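Local coordinates for protein CdnC (PDB 7MGV) that installs omega-ester macrocycles in the core of a ribosomally made precursor peptide, as an ATP-grasp ligase of graspetide biosynthesis, at residues His102-Glu107 and Ala115-Ile120; Ile51-Asp56 and Asn62-Thr67; Phe204-Val207 and Asp211-Glu214. All blocks are in the same frame, centred on the assembly; numbering follows the deposited sequence.

Contact 1: residues His102-Glu107 and Ala115-Ile120; sequences HGIKEE and AAMGEI
The closest pair of CA atoms, Ile104 CA and Met117 CA, is 8.0 Å apart, so the two segments meet through side chains. Residues 115-120 form regular helix, supported by the bond from Ile120 N to Ala116 O at 2.9 Å. Residues 104-107 make only a loosely bonded turn of helix, entered through Gly103, whose positive phi of 94° would jam a CB against the carbonyl oxygen of His102.

Three apolar side chains carry the contact. Ile104 points its CB at the helix and is met on that branch point by the sulfur of Met117, with Ile104 CB and Met117 SD 4.0 Å apart. The same sulfur lies 4.1 Å from Ile104 CG2, and the two side chains run antiparallel, each passing alongside the other. Met117 gets there because its chain folds at both chi2 (-63°) and chi3. Ile120 instead extends (chi2 162°) and meets Ile104 tip to tip, its CD1 4.2 Å from Ile104 CG1. Separations of this size are van der Waals packing without strain.

Within the MvdD-type pre-ATP-grasp region, this folds the short helix 104-107 back on the long helix 110-130. Leu60 touches Ile104, while Tyr58 and Pro59 lie on Ile120. Tyr221 of the second subunit packs on both isoleucines, placing the cluster at the dimer interface.

Contact 2: residues Ile51-Asp56 and Asn62-Thr67; sequences IRFNVD and NKLSTT
Phe53 is the first residue along 51-56 to meet the other segment, and its ring does most of the touching. CG stands anti to the backbone N (chi1 -171°), which carries the ring out beside the strand until its two far corners reach Asn62 and Leu64. On one of them, Phe53 CE1 lies 4.0 Å from Asn62 CB. The carboxamide of Asn62 comes to the ring edge with its plane 85° from that of the ring, an almost perpendicular setting. At the other corner Phe53 CE2 is 4.2 Å from Leu64 CD2, the two side chains crossing at about a right angle in plain apolar packing. Asn54 follows and contributes its main chain, since its carbonyl oxygen lies 4.2 Å from Asn62 CG. With an alanine here in place of Asn62, CB would still meet the ring, but a gap would probably open between the ring edge and the Asn54 carbonyl where the carboxamide now sits.

The contact joins two sheets: within this chain strand 48-54 is an outer strand of the parallel sheet, beside 22-28, and 63-69 of the antiparallel one. Helix 110-130 lies over both, with Leu124 on Phe53 and Phe127 on Leu64. Leu64 also bonds through its backbone to Thr168 and Asn169 of the second subunit, and Ser65-Thr67 pair antiparallel with a strand of that subunit, extending the sheet across the interface.

Contact 3: residues Phe204-Val207 and Asp211-Glu214; sequences FTNV and DKLE. With ADP (adenosine-5'-diphosphate), chain F.
Lys212 meets Asn206 and Val207 through the aliphatic part of its side chain. Its CB points at the strand, and CG, anti to the carbonyl carbon (chi1 -47°), starts the approach at 4.5 Å from Val207 O. CD, past the bend at chi2, stands 4.3 Å from that same Val207 O. CE comes nearest, 4.1 Å from Val207 O and 4.0 Å from Asn206 ND2, where the asparagine lies crosswise to the lysine chain. At chi4 (-48°) the chain bends once more and carries NZ away from the Val207 carbonyl. With methylenes doing the touching, the contact is loose van der Waals packing at the surface. Aromatic packing from the bound peptide reaches Asn206 and Lys212 alike, and the backbone N of Lys212 is hydrogen-bonded to Asn209 OD1.

The strand involved, 199-207, belongs to one of the two antiparallel five-stranded sheets of the ATP-grasp fold, which holds its nucleotide between such sheets. Just before 206-207, where 199-207 is interrupted, Phe204 and Thr205 reach the ADP. Thr205 N gives O2A of ADP a nearly straight bond of 3.3 Å (173° at the hydrogen), and Thr205 OG1 adds a weak one to O2A at 3.5 Å. Thr205 CB rests 3.6 Å from O4' of ADP, so the side chain spans ribose and alpha-phosphate, while the Phe204 ring turns an edge to O2A. Lys187, Gln227, Lys228, Ile230 and Glu235 also hydrogen-bond ADP.

Contacts 1 and 2 are buried and neighbours, their centres 15 Å apart, and share the pre-ATP-grasp region: helix 110-130 supplies one segment of contact 1 and covers both strands of contact 2. They also touch directly, His102 N lying 3.1 Å from Asp56 O in a probable hydrogen bond, and both meet the second subunit. Contact 3 is a surface contact about 39 Å and 45 Å, centre to centre, from contacts 1 and 2. Chemistry follows place: contact 1 is aliphatic and sulfur packing, contact 2 sets an aromatic ring against leucine and a carboxamide, and contact 3 lays lysine methylenes by polar groups of a strand whose interrupted part, at Thr205, binds ADP.

Contact 1: residues His102-Glu107 and Ala115-Ile120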
ATOM      1  N   HIS A 102       7.892 -10.658  15.475  1.00 49.70           N
ATOM      2  CA  HIS A 102       9.093 -11.390  15.848  1.00 49.41           C
ATOM      3  C   HIS A 102       8.746 -12.488  16.845  1.00 53.76           C
ATOM      4  O   HIS A 102       8.071 -12.241  17.849  1.00 46.54           O
ATOM      5  CB  HIS A 102      10.138 -10.446  16.437  1.00 52.06           C
ATOM      6  CG  HIS A 102      11.455 -11.102  16.711  1.00 59.97           C
ATOM      7  ND1 HIS A 102      11.778 -11.639  17.939  1.00 64.12           N
ATOM      8  CD2 HIS A 102      12.529 -11.313  15.915  1.00 56.60           C
ATOM      9  CE1 HIS A 102      12.995 -12.151  17.887  1.00 60.75           C
ATOM     10  NE2 HIS A 102      13.472 -11.967  16.669  1.00 57.60           N
ATOM     11  N   GLY A 103       9.204 -13.707  16.561  1.00 53.45           N
ATOM     12  CA  GLY A 103       8.952 -14.846  17.411  1.00 60.59           C
ATOM     13  C   GLY A 103       7.743 -15.674  17.030  1.00 58.77           C
ATOM     14  O   GLY A 103       7.603 -16.799  17.524  1.00 69.11           O
ATOM     15  N   ILE A 104       6.866 -15.155  16.166  1.00 52.62           N
ATOM     16  CA  ILE A 104       5.665 -15.892  15.782  1.00 55.28           C
ATOM     17  C   ILE A 104       6.024 -17.154  15.011  1.00 47.51           C
ATOM     18  O   ILE A 104       5.317 -18.166  15.095  1.00 47.85           O
ATOM     19  CB  ILE A 104       4.723 -14.975  14.972  1.00 43.75           C
ATOM     20  CG1 ILE A 104       4.255 -13.803  15.835  1.00 48.32           C
ATOM     21  CG2 ILE A 104       3.522 -15.746  14.444  1.00 36.86           C
ATOM     22  CD1 ILE A 104       3.260 -14.195  16.902  1.00 54.02           C
ATOM     23  N   LYS A 105       7.131 -17.128  14.265  1.00 47.07           N
ATOM     24  CA  LYS A 105       7.511 -18.288  13.463  1.00 53.26           C
ATOM     25  C   LYS A 105       7.804 -19.499  14.342  1.00 53.84           C
ATOM     26  O   LYS A 105       7.441 -20.629  13.995  1.00 55.39           O
ATOM     27  CB  LYS A 105       8.721 -17.948  12.592  1.00 37.73           C
ATOM     28  CG  LYS A 105       8.963 -18.933  11.458  1.00 46.26           C
ATOM     29  CD  LYS A 105      10.129 -18.496  10.583  1.00 48.08           C
ATOM     30  CE  LYS A 105      10.518 -19.586   9.596  1.00 60.96           C
ATOM     31  NZ  LYS A 105       9.420 -19.896   8.636  1.00 61.32           N
ATOM     32  N   GLU A 106       8.451 -19.283  15.488  1.00 53.98           N
ATOM     33  CA  GLU A 106       8.780 -20.382  16.385  1.00 63.08           C
ATOM     34  C   GLU A 106       7.577 -20.889  17.169  1.00 66.58           C
ATOM     35  O   GLU A 106       7.592 -22.037  17.624  1.00 74.70           O
ATOM     36  CB  GLU A 106       9.877 -19.952  17.361  1.00 60.76           C
ATOM     37  CG  GLU A 106      11.229 -20.597  17.103  1.00 71.05           C
ATOM     38  CD  GLU A 106      12.356 -19.904  17.845  1.00 87.61           C
ATOM     39  OE1 GLU A 106      12.100 -19.347  18.934  1.00 96.57           O
ATOM     40  OE2 GLU A 106      13.498 -19.913  17.337  1.00 74.24           O
ATOM     41  N   GLU A 107       6.537 -20.069  17.332  1.00 57.95           N
ATOM     42  CA  GLU A 107       5.403 -20.437  18.171  1.00 51.56           C
ATOM     43  C   GLU A 107       4.299 -21.160  17.412  1.00 59.41           C
ATOM     44  O   GLU A 107       3.606 -21.998  18.000  1.00 64.86           O
ATOM     45  CB  GLU A 107       4.817 -19.189  18.839  1.00 50.56           C
ATOM     46  CG  GLU A 107       5.797 -18.427  19.715  1.00 59.08           C
ATOM     47  CD  GLU A 107       5.979 -19.063  21.082  1.00 63.06           C
ATOM     48  OE1 GLU A 107       5.262 -20.038  21.389  1.00 53.82           O
ATOM     49  OE2 GLU A 107       6.839 -18.582  21.849  1.00 68.33           O
ATOM     50  N   ALA A 115      -0.745 -17.067   6.916  1.00 39.80           N
ATOM     51  CA  ALA A 115      -2.034 -16.444   7.201  1.00 43.18           C
ATOM     52  C   ALA A 115      -1.985 -15.628   8.485  1.00 41.76           C
ATOM     53  O   ALA A 115      -2.560 -14.533   8.555  1.00 46.56           O
ATOM     54  CB  ALA A 115      -3.124 -17.511   7.287  1.00 41.26           C
ATOM     55  N   ALA A 116      -1.302 -16.137   9.514  1.00 41.71           N
ATOM     56  CA  ALA A 116      -1.238 -15.414  10.777  1.00 47.76           C
ATOM     57  C   ALA A 116      -0.453 -14.119  10.630  1.00 41.02           C
ATOM     58  O   ALA A 116      -0.863 -13.081  11.160  1.00 44.64           O
ATOM     59  CB  ALA A 116      -0.621 -16.299  11.859  1.00 48.18           C
ATOM     60  N   MET A 117       0.676 -14.157   9.920  1.00 45.16           N
ATOM     61  CA  MET A 117       1.433 -12.930   9.698  1.00 36.87           C
ATOM     62  C   MET A 117       0.646 -11.950   8.839  1.00 45.24           C
ATOM     63  O   MET A 117       0.703 -10.736   9.068  1.00 41.07           O
ATOM     64  CB  MET A 117       2.784 -13.252   9.062  1.00 36.90           C
ATOM     65  CG  MET A 117       3.726 -14.017   9.978  1.00 34.88           C
ATOM     66  SD  MET A 117       4.197 -13.090  11.454  1.00 35.47           S
ATOM     67  CE  MET A 117       5.743 -12.352  10.935  1.00 27.88           C
ATOM     68  N   GLY A 118      -0.104 -12.454   7.858  1.00 39.31           N
ATOM     69  CA  GLY A 118      -0.967 -11.577   7.084  1.00 39.67           C
ATOM     70  C   GLY A 118      -1.993 -10.872   7.948  1.00 37.39           C
ATOM     71  O   GLY A 118      -2.181  -9.656   7.846  1.00 40.70           O
ATOM     72  N   GLU A 119      -2.659 -11.624   8.827  1.00 34.83           N
ATOM     73  CA  GLU A 119      -3.660 -11.021   9.702  1.00 40.37           C
ATOM     74  C   GLU A 119      -3.025 -10.037  10.680  1.00 44.28           C
ATOM     75  O   GLU A 119      -3.587  -8.969  10.944  1.00 41.23           O
ATOM     76  CB  GLU A 119      -4.430 -12.104  10.457  1.00 41.27           C
ATOM     77  CG  GLU A 119      -5.485 -11.557  11.408  1.00 49.59           C
ATOM     78  CD  GLU A 119      -6.744 -11.099  10.692  1.00 54.99           C
ATOM     79  OE1 GLU A 119      -6.873 -11.360   9.476  1.00 52.46           O
ATOM     80  OE2 GLU A 119      -7.609 -10.479  11.348  1.00 48.55           O
ATOM     81  N   ILE A 120      -1.856 -10.379  11.225  1.00 42.00           N
ATOM     82  CA  ILE A 120      -1.162  -9.483  12.148  1.00 36.91           C
ATOM     83  C   ILE A 120      -0.825  -8.167  11.456  1.00 45.91           C
ATOM     84  O   ILE A 120      -1.125  -7.075  11.965  1.00 44.89           O
ATOM     85  CB  ILE A 120       0.101 -10.169  12.700  1.00 32.68           C
ATOM     86  CG1 ILE A 120      -0.270 -11.263  13.702  1.00 44.95           C
ATOM     87  CG2 ILE A 120       1.039  -9.153  13.328  1.00 36.73           C
ATOM     88  CD1 ILE A 120       0.841 -12.264  13.954  1.00 48.31           C
TER

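Contact 2: residues Ile51-Asp56 and Asn62-Thr67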
ATOM      1  N   ILE A  51       4.713   7.948  23.592  1.00 54.18           N
ATOM      2  CA  ILE A  51       4.308   6.558  23.760  1.00 52.28           C
ATOM      3  C   ILE A  51       5.027   5.740  22.697  1.00 54.93           C
ATOM      4  O   ILE A  51       4.808   5.941  21.496  1.00 52.42           O
ATOM      5  CB  ILE A  51       2.786   6.386  23.657  1.00 48.17           C
ATOM      6  CG1 ILE A  51       2.086   7.172  24.767  1.00 49.98           C
ATOM      7  CG2 ILE A  51       2.412   4.914  23.731  1.00 44.28           C
ATOM      8  CD1 ILE A  51       0.580   7.044  24.745  1.00 41.99           C
ATOM      9  N   ARG A  52       5.884   4.824  23.138  1.00 45.67           N
ATOM     10  CA  ARG A  52       6.705   4.027  22.235  1.00 49.43           C
ATOM     11  C   ARG A  52       6.012   2.700  21.952  1.00 51.26           C
ATOM     12  O   ARG A  52       5.780   1.905  22.869  1.00 54.77           O
ATOM     13  CB  ARG A  52       8.090   3.792  22.833  1.00 51.41           C
ATOM     14  CG  ARG A  52       9.124   3.283  21.841  1.00 58.58           C
ATOM     15  CD  ARG A  52      10.514   3.281  22.456  1.00 64.90           C
ATOM     16  NE  ARG A  52      11.565   3.362  21.446  1.00 74.46           N
ATOM     17  CZ  ARG A  52      12.386   2.363  21.138  1.00 71.62           C
ATOM     18  NH1 ARG A  52      12.281   1.199  21.764  1.00 78.37           N
ATOM     19  NH2 ARG A  52      13.314   2.530  20.208  1.00 72.51           N
ATOM     20  N   PHE A  53       5.685   2.465  20.685  1.00 55.17           N
ATOM     21  CA  PHE A  53       5.099   1.208  20.227  1.00 51.71           C
ATOM     22  C   PHE A  53       6.141   0.530  19.343  1.00 55.75           C
ATOM     23  O   PHE A  53       6.254   0.837  18.153  1.00 58.67           O
ATOM     24  CB  PHE A  53       3.789   1.450  19.480  1.00 45.96           C
ATOM     25  CG  PHE A  53       3.011   0.194  19.172  1.00 54.60           C
ATOM     26  CD1 PHE A  53       3.419  -1.040  19.655  1.00 55.44           C
ATOM     27  CD2 PHE A  53       1.864   0.253  18.397  1.00 56.11           C
ATOM     28  CE1 PHE A  53       2.702  -2.188  19.367  1.00 53.35           C
ATOM     29  CE2 PHE A  53       1.142  -0.890  18.109  1.00 55.27           C
ATOM     30  CZ  PHE A  53       1.562  -2.112  18.593  1.00 47.93           C
ATOM     31  N   ASN A  54       6.900  -0.392  19.929  1.00 59.01           N
ATOM     32  CA  ASN A  54       7.918  -1.118  19.182  1.00 62.33           C
ATOM     33  C   ASN A  54       7.252  -2.247  18.408  1.00 59.74           C
ATOM     34  O   ASN A  54       6.611  -3.126  18.996  1.00 52.05           O
ATOM     35  CB  ASN A  54       9.003  -1.638  20.119  1.00 64.08           C
ATOM     36  CG  ASN A  54      10.149  -0.658  20.268  1.00 69.89           C
ATOM     37  OD1 ASN A  54      11.200  -0.991  20.812  1.00 73.66           O
ATOM     38  ND2 ASN A  54       9.951   0.561  19.777  1.00 73.60           N
ATOM     39  N   VAL A  55       7.416  -2.221  17.087  1.00 56.64           N
ATOM     40  CA  VAL A  55       6.545  -2.984  16.204  1.00 54.37           C
ATOM     41  C   VAL A  55       6.969  -4.442  16.069  1.00 52.68           C
ATOM     42  O   VAL A  55       6.128  -5.295  15.759  1.00 48.37           O
ATOM     43  CB  VAL A  55       6.485  -2.280  14.836  1.00 52.30           C
ATOM     44  CG1 VAL A  55       7.637  -2.710  13.938  1.00 49.10           C
ATOM     45  CG2 VAL A  55       5.150  -2.509  14.180  1.00 46.47           C
ATOM     46  N   ASP A  56       8.245  -4.759  16.299  1.00 50.98           N
ATOM     47  CA  ASP A  56       8.675  -6.151  16.256  1.00 48.59           C
ATOM     48  C   ASP A  56       8.144  -6.947  17.437  1.00 54.02           C
ATOM     49  O   ASP A  56       8.055  -8.177  17.351  1.00 51.04           O
ATOM     50  CB  ASP A  56      10.201  -6.236  16.213  1.00 54.09           C
ATOM     51  CG  ASP A  56      10.862  -5.412  17.301  1.00 62.91           C
ATOM     52  OD1 ASP A  56      10.282  -4.382  17.707  1.00 61.91           O
ATOM     53  OD2 ASP A  56      11.965  -5.794  17.745  1.00 66.82           O
ATOM     54  N   ASN A  62       3.726  -7.051  23.014  1.00 62.43           N
ATOM     55  CA  ASN A  62       2.727  -6.018  23.250  1.00 63.03           C
ATOM     56  C   ASN A  62       1.331  -6.576  23.018  1.00 61.54           C
ATOM     57  O   ASN A  62       1.143  -7.578  22.324  1.00 66.31           O
ATOM     58  CB  ASN A  62       2.932  -4.793  22.347  1.00 64.36           C
ATOM     59  CG  ASN A  62       4.360  -4.300  22.330  1.00 75.63           C
ATOM     60  OD1 ASN A  62       5.094  -4.540  21.375  1.00 74.45           O
ATOM     61  ND2 ASN A  62       4.763  -3.607  23.389  1.00 75.05           N
ATOM     62  N   LYS A  63       0.341  -5.913  23.618  1.00 49.04           N
ATOM     63  CA  LYS A  63      -1.061  -6.252  23.397  1.00 52.18           C
ATOM     64  C   LYS A  63      -1.822  -4.986  23.032  1.00 50.44           C
ATOM     65  O   LYS A  63      -1.816  -4.016  23.792  1.00 55.57           O
ATOM     66  CB  LYS A  63      -1.671  -6.927  24.632  1.00 62.78           C
ATOM     67  CG  LYS A  63      -0.872  -8.126  25.122  1.00 73.02           C
ATOM     68  CD  LYS A  63      -1.070  -8.382  26.608  1.00 69.94           C
ATOM     69  CE  LYS A  63      -0.578  -9.767  26.999  1.00 75.91           C
ATOM     70  NZ  LYS A  63       0.890  -9.774  27.263  1.00 87.62           N
ATOM     71  N   LEU A  64      -2.481  -4.998  21.879  1.00 54.25           N
ATOM     72  CA  LEU A  64      -3.172  -3.831  21.348  1.00 52.41           C
ATOM     73  C   LEU A  64      -4.652  -4.148  21.179  1.00 47.86           C
ATOM     74  O   LEU A  64      -5.012  -5.247  20.748  1.00 45.92           O
ATOM     75  CB  LEU A  64      -2.563  -3.408  20.008  1.00 55.99           C
ATOM     76  CG  LEU A  64      -3.242  -2.282  19.229  1.00 50.22           C
ATOM     77  CD1 LEU A  64      -2.993  -0.932  19.889  1.00 45.84           C
ATOM     78  CD2 LEU A  64      -2.756  -2.282  17.788  1.00 38.46           C
ATOM     79  N   SER A  65      -5.517  -3.191  21.515  1.00 51.60           N
ATOM     80  CA  SER A  65      -6.949  -3.441  21.387  1.00 49.38           C
ATOM     81  C   SER A  65      -7.692  -2.151  21.066  1.00 53.73           C
ATOM     82  O   SER A  65      -7.548  -1.157  21.783  1.00 60.11           O
ATOM     83  CB  SER A  65      -7.514  -4.065  22.671  1.00 56.39           C
ATOM     84  OG  SER A  65      -8.909  -3.826  22.767  1.00 65.68           O
ATOM     85  N   THR A  66      -8.487  -2.181  19.999  1.00 48.11           N
ATOM     86  CA  THR A  66      -9.449  -1.129  19.699  1.00 51.72           C
ATOM     87  C   THR A  66     -10.858  -1.681  19.882  1.00 48.95           C
ATOM     88  O   THR A  66     -11.187  -2.749  19.355  1.00 49.28           O
ATOM     89  CB  THR A  66      -9.275  -0.595  18.275  1.00 54.48           C
ATOM     90  OG1 THR A  66      -8.041   0.122  18.176  1.00 52.31           O
ATOM     91  CG2 THR A  66     -10.419   0.345  17.921  1.00 42.90           C
ATOM     92  N   THR A  67     -11.682  -0.950  20.627  1.00 50.01           N
ATOM     93  CA  THR A  67     -13.033  -1.364  20.965  1.00 52.13           C
ATOM     94  C   THR A  67     -14.003  -0.228  20.678  1.00 52.03           C
ATOM     95  O   THR A  67     -13.674   0.947  20.867  1.00 58.53           O
ATOM     96  CB  THR A  67     -13.143  -1.776  22.442  1.00 57.23           C
ATOM     97  OG1 THR A  67     -11.926  -2.408  22.861  1.00 63.11           O
ATOM     98  CG2 THR A  67     -14.301  -2.738  22.641  1.00 57.46           C
TER

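Contact 3: residues Phe204-Val207 and Asp211-Glu214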
ATOM      1  N   PHE A 204      24.425  -3.764  -7.103  1.00 46.63           N
ATOM      2  CA  PHE A 204      24.670  -2.332  -7.061  1.00 48.19           C
ATOM      3  C   PHE A 204      24.261  -1.700  -8.382  1.00 46.31           C
ATOM      4  O   PHE A 204      24.261  -2.354  -9.430  1.00 47.62           O
ATOM      5  CB  PHE A 204      26.147  -2.019  -6.788  1.00 55.43           C
ATOM      6  CG  PHE A 204      26.618  -2.431  -5.426  1.00 58.98           C
ATOM      7  CD1 PHE A 204      26.408  -1.612  -4.328  1.00 62.09           C
ATOM      8  CD2 PHE A 204      27.279  -3.633  -5.242  1.00 63.44           C
ATOM      9  CE1 PHE A 204      26.844  -1.987  -3.072  1.00 67.53           C
ATOM     10  CE2 PHE A 204      27.718  -4.014  -3.988  1.00 65.76           C
ATOM     11  CZ  PHE A 204      27.500  -3.189  -2.902  1.00 62.56           C
ATOM     12  N   THR A 205      23.908  -0.419  -8.324  1.00 45.77           N
ATOM     13  CA  THR A 205      23.739   0.355  -9.544  1.00 40.71           C
ATOM     14  C   THR A 205      25.068   0.424 -10.282  1.00 38.54           C
ATOM     15  O   THR A 205      26.076   0.866  -9.723  1.00 46.35           O
ATOM     16  CB  THR A 205      23.231   1.758  -9.216  1.00 49.86           C
ATOM     17  OG1 THR A 205      21.997   1.661  -8.490  1.00 43.43           O
ATOM     18  CG2 THR A 205      23.003   2.557 -10.492  1.00 44.77           C
ATOM     19  N   ASN A 206      25.075  -0.030 -11.532  1.00 40.26           N
ATOM     20  CA  ASN A 206      26.307  -0.091 -12.303  1.00 49.26           C
ATOM     21  C   ASN A 206      25.999   0.220 -13.759  1.00 47.78           C
ATOM     22  O   ASN A 206      24.867   0.057 -14.224  1.00 46.34           O
ATOM     23  CB  ASN A 206      26.983  -1.461 -12.176  1.00 50.56           C
ATOM     24  CG  ASN A 206      28.486  -1.387 -12.364  1.00 54.89           C
ATOM     25  OD1 ASN A 206      29.068  -0.304 -12.380  1.00 60.67           O
ATOM     26  ND2 ASN A 206      29.123  -2.546 -12.504  1.00 54.09           N
ATOM     27  N   VAL A 207      27.029   0.670 -14.476  1.00 41.12           N
ATOM     28  CA  VAL A 207      26.857   1.032 -15.875  1.00 47.90           C
ATOM     29  C   VAL A 207      26.657  -0.222 -16.716  1.00 46.90           C
ATOM     30  O   VAL A 207      27.175  -1.304 -16.407  1.00 47.18           O
ATOM     31  CB  VAL A 207      28.059   1.851 -16.377  1.00 48.93           C
ATOM     32  CG1 VAL A 207      28.098   3.205 -15.693  1.00 49.74           C
ATOM     33  CG2 VAL A 207      29.358   1.089 -16.145  1.00 45.31           C
ATOM     34  N   ASP A 211      29.820  -6.152 -21.821  1.00 68.19           N
ATOM     35  CA  ASP A 211      29.648  -7.490 -21.266  1.00 69.03           C
ATOM     36  C   ASP A 211      28.221  -7.707 -20.774  1.00 71.51           C
ATOM     37  O   ASP A 211      27.617  -8.750 -21.050  1.00 79.25           O
ATOM     38  CB  ASP A 211      30.648  -7.727 -20.133  1.00 69.86           C
ATOM     39  CG  ASP A 211      31.101  -9.173 -20.049  1.00 90.75           C
ATOM     40  OD1 ASP A 211      30.917  -9.787 -18.973  1.00 94.12           O
ATOM     41  OD2 ASP A 211      31.636  -9.691 -21.045  1.00 99.39           O
ATOM     42  N   LYS A 212      27.658  -6.729 -20.058  1.00 72.67           N
ATOM     43  CA  LYS A 212      26.282  -6.862 -19.589  1.00 68.10           C
ATOM     44  C   LYS A 212      25.283  -6.751 -20.732  1.00 63.41           C
ATOM     45  O   LYS A 212      24.173  -7.287 -20.635  1.00 64.00           O
ATOM     46  CB  LYS A 212      25.989  -5.814 -18.517  1.00 55.80           C
ATOM     47  CG  LYS A 212      27.061  -5.706 -17.448  1.00 49.15           C
ATOM     48  CD  LYS A 212      26.466  -5.490 -16.072  1.00 53.09           C
ATOM     49  CE  LYS A 212      27.542  -5.133 -15.062  1.00 49.20           C
ATOM     50  NZ  LYS A 212      28.710  -6.054 -15.149  1.00 55.31           N
ATOM     51  N   LEU A 213      25.655  -6.063 -21.815  1.00 70.65           N
ATOM     52  CA  LEU A 213      24.777  -5.955 -22.976  1.00 67.81           C
ATOM     53  C   LEU A 213      24.483  -7.313 -23.601  1.00 71.38           C
ATOM     54  O   LEU A 213      23.505  -7.441 -24.349  1.00 71.33           O
ATOM     55  CB  LEU A 213      25.399  -5.025 -24.019  1.00 56.55           C
ATOM     56  CG  LEU A 213      24.435  -4.212 -24.882  1.00 55.09           C
ATOM     57  CD1 LEU A 213      23.485  -3.410 -24.009  1.00 54.44           C
ATOM     58  CD2 LEU A 213      25.200  -3.295 -25.825  1.00 65.32           C
ATOM     59  N   GLU A 214      25.306  -8.325 -23.317  1.00 71.27           N
ATOM     60  CA  GLU A 214      25.035  -9.667 -23.819  1.00 80.03           C
ATOM     61  C   GLU A 214      23.823 -10.280 -23.128  1.00 78.08           C
ATOM     62  O   GLU A 214      23.009 -10.955 -23.769  1.00 75.31           O
ATOM     63  CB  GLU A 214      26.264 -10.554 -23.629  1.00 80.91           C
ATOM     64  CG  GLU A 214      26.560 -11.471 -24.803  1.00 89.89           C
ATOM     65  CD  GLU A 214      27.189 -10.738 -25.971  1.00 99.87           C
ATOM     66  OE1 GLU A 214      28.411 -10.481 -25.924  1.00 98.83           O
ATOM     67  OE2 GLU A 214      26.463 -10.418 -26.936  1.00 92.79           O
TER
HETATM   68  PB  ADP F 401      23.766   2.898  -1.818  1.00131.70           P
HETATM   69  O1B ADP F 401      22.608   3.777  -2.227  1.00106.18           O
HETATM   70  O2B ADP F 401      23.391   1.784  -0.872  1.00128.67           O
HETATM   71  O3B ADP F 401      25.021   3.657  -1.451  1.00105.59           O
HETATM   72  PA  ADP F 401      23.080   2.021  -4.366  1.00 93.74           P
HETATM   73  O1A ADP F 401      21.708   1.764  -3.787  1.00 89.18           O
HETATM   74  O2A ADP F 401      23.639   1.136  -5.455  1.00 51.67           O
HETATM   75  O3A ADP F 401      24.163   2.147  -3.184  1.00108.34           O
HETATM   76  O5' ADP F 401      23.113   3.540  -4.882  1.00 77.83           O
HETATM   77  C5' ADP F 401      22.835   3.867  -6.234  1.00 68.87           C
HETATM   78  C4' ADP F 401      23.884   4.881  -6.666  1.00 65.65           C
HETATM   79  O4' ADP F 401      23.790   5.105  -8.071  1.00 56.66           O
HETATM   80  C3' ADP F 401      23.706   6.217  -5.963  1.00 65.97           C
HETATM   81  O3' ADP F 401      24.857   6.497  -5.161  1.00 73.37           O
HETATM   82  C2' ADP F 401      23.595   7.247  -7.067  1.00 53.87           C
HETATM   83  O2' ADP F 401      24.533   8.303  -6.854  1.00 61.14           O
HETATM   84  C1' ADP F 401      23.916   6.497  -8.349  1.00 52.56           C
HETATM   85  N9  ADP F 401      22.956   6.871  -9.410  1.00 54.58           N
HETATM   86  C8  ADP F 401      21.623   6.680  -9.375  1.00 47.70           C
HETATM   87  N7  ADP F 401      21.037   7.141 -10.508  1.00 49.84           N
HETATM   88  C5  ADP F 401      22.013   7.641 -11.289  1.00 48.55           C
HETATM   89  C6  ADP F 401      22.091   8.282 -12.620  1.00 36.63           C
HETATM   90  N6  ADP F 401      20.976   8.489 -13.362  1.00 40.47           N
HETATM   91  N1  ADP F 401      23.312   8.656 -13.065  1.00 47.72           N
HETATM   92  C2  ADP F 401      24.429   8.458 -12.338  1.00 45.73           C
HETATM   93  N3  ADP F 401      24.433   7.881 -11.124  1.00 39.54           N
HETATM   94  C4  ADP F 401      23.276   7.463 -10.559  1.00 49.82           C